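Local coordinates for uncharacterized protein MJ0764 (Methanocaldococcus jannaschii, PDB 2B8M) that is of unknown function but adopts the double-stranded beta-helix fold of the RmlC-like cupin family, at residues 68-71 with 72-76. Residues are numbered along the deposited sequence; the frame is centred on the assembly and turned at random.
Sequences HNYK and EGNIV. With EDO (1,2-ethanediol), chain G.
Val76 sets its CG2 methyl over one face of the Tyr70 ring, 4.0 Å from the ring centroid and 22° off the normal, a CH-pi contact displaced toward the CG end of the ring, where CG2 comes within 3.7 Å of Tyr70 CG. The two side chains run nearly perpendicular to each other. Asn74 meets the same ring differently: its OD1 lies at the edge, near the ring plane and 4.0 Å from Tyr70 CD1, while the amide plane stands 82° from that of the ring. With Asn74 CG anti to its own carbonyl carbon (chi1 -75°), the amide turns back toward the preceding strand, and OD1 accepts a weak, bent hydrogen bond from Lys71 N at 3.1 Å. The backbone adds a second weak bond, from Asn74 N to Lys71 O, closing a type II beta turn across Lys71 to Asn74 in which Gly73 takes a positive phi that would press a CB against the preceding carbonyl oxygen. In the cupin double-stranded beta-helix this turn carries the chain from one sheet to the other: strand 68-71 pairs with strand 57-62, and the strand beginning at Asn74 pairs with strand 49-55. Through Asn74 and Ile75, which pair antiparallel with a strand of the second subunit, the latter sheet runs on across the interface; Glu4 OE2 of that subunit is hydrogen-bonded to both Tyr70 OH and His68 ND1. The other ring nitrogen, His68 NE2, lies 2.7 Å from O2 of a 1,2-ethanediol, probably from the crystallisation liquor, in a nearly straight hydrogen bond. A leucine in place of His68 would probably leave that Glu4 carboxylate with one partner fewer at the subunit interface and the diol hydroxyl without its imidazole mate. Lys71 is exposed, and its end leads away from the turn to a salt bridge between NZ and Glu57 OE1.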
# COMPACT_ATOMS: atom_id res chain seq x y z
N HIS A 68 -15.65 14.16 -1.73
CA HIS A 68 -15.90 13.19 -0.66
C HIS A 68 -14.68 13.15 0.27
O HIS A 68 -13.55 13.18 -0.22
CB HIS A 68 -16.23 11.81 -1.24
CG HIS A 68 -17.51 11.78 -2.03
ND1 HIS A 68 -17.75 10.85 -3.02
CD2 HIS A 68 -18.61 12.57 -2.00
CE1 HIS A 68 -18.93 11.06 -3.55
NE2 HIS A 68 -19.48 12.10 -2.96
N ASN A 69 -14.91 13.10 1.58
CA ASN A 69 -13.82 13.05 2.55
C ASN A 69 -13.55 11.65 3.07
O ASN A 69 -14.47 10.92 3.43
CB ASN A 69 -14.09 13.97 3.73
CG ASN A 69 -14.22 15.43 3.30
OD1 ASN A 69 -13.46 15.92 2.47
ND2 ASN A 69 -15.15 16.13 3.91
N TYR A 70 -12.28 11.27 3.09
CA TYR A 70 -11.87 9.96 3.60
C TYR A 70 -10.73 10.15 4.59
O TYR A 70 -9.85 10.92 4.37
CB TYR A 70 -11.44 9.07 2.45
CG TYR A 70 -12.61 8.80 1.54
CD1 TYR A 70 -13.65 7.97 1.97
CD2 TYR A 70 -12.70 9.36 0.27
CE1 TYR A 70 -14.77 7.73 1.17
CE2 TYR A 70 -13.81 9.11 -0.55
CZ TYR A 70 -14.82 8.27 -0.10
OH TYR A 70 -15.92 8.07 -0.89
N LYS A 71 -10.80 9.45 5.71
CA LYS A 71 -9.82 9.59 6.78
C LYS A 71 -8.90 8.39 6.81
O LYS A 71 -9.12 7.37 6.14
CB LYS A 71 -10.56 9.69 8.13
CG LYS A 71 -11.33 10.98 8.30
CD LYS A 71 -12.26 10.91 9.48
CE LYS A 71 -13.07 12.20 9.65
NZ LYS A 71 -12.32 13.25 10.39
N GLU A 72 -7.86 8.53 7.62
CA GLU A 72 -7.00 7.43 8.01
C GLU A 72 -7.85 6.19 8.32
O GLU A 72 -8.88 6.29 8.96
CB GLU A 72 -6.21 7.85 9.26
CG GLU A 72 -5.44 6.67 9.89
CD GLU A 72 -4.78 6.98 11.25
OE1 GLU A 72 -4.73 8.17 11.69
OE2 GLU A 72 -4.31 6.00 11.89
N GLY A 73 -7.39 5.02 7.86
CA GLY A 73 -8.16 3.77 8.01
C GLY A 73 -8.99 3.42 6.79
O GLY A 73 -9.67 2.42 6.80
N ASN A 74 -8.96 4.25 5.76
CA ASN A 74 -9.65 3.96 4.49
C ASN A 74 -8.69 3.58 3.39
O ASN A 74 -7.59 4.13 3.31
CB ASN A 74 -10.45 5.17 3.98
CG ASN A 74 -11.73 5.43 4.75
OD1 ASN A 74 -11.91 6.54 5.26
ND2 ASN A 74 -12.64 4.44 4.82
N ILE A 75 -9.11 2.64 2.55
CA ILE A 75 -8.49 2.41 1.28
C ILE A 75 -9.56 2.74 0.27
O ILE A 75 -10.67 2.21 0.36
CB ILE A 75 -8.04 0.96 1.10
CG1 ILE A 75 -7.04 0.58 2.17
CG2 ILE A 75 -7.53 0.72 -0.33
CD1 ILE A 75 -6.62 -0.87 2.08
N VAL A 76 -9.23 3.64 -0.64
CA VAL A 76 -10.19 4.11 -1.63
C VAL A 76 -9.75 3.69 -3.02
O VAL A 76 -8.65 4.03 -3.47
CB VAL A 76 -10.37 5.64 -1.57
CG1 VAL A 76 -11.42 6.08 -2.64
CG2 VAL A 76 -10.74 6.13 -0.20
C1 EDO G . -22.84 12.90 -5.10
O1 EDO G . -21.72 13.59 -5.63
C2 EDO G . -23.08 13.50 -3.73
O2 EDO G . -21.92 13.23 -2.95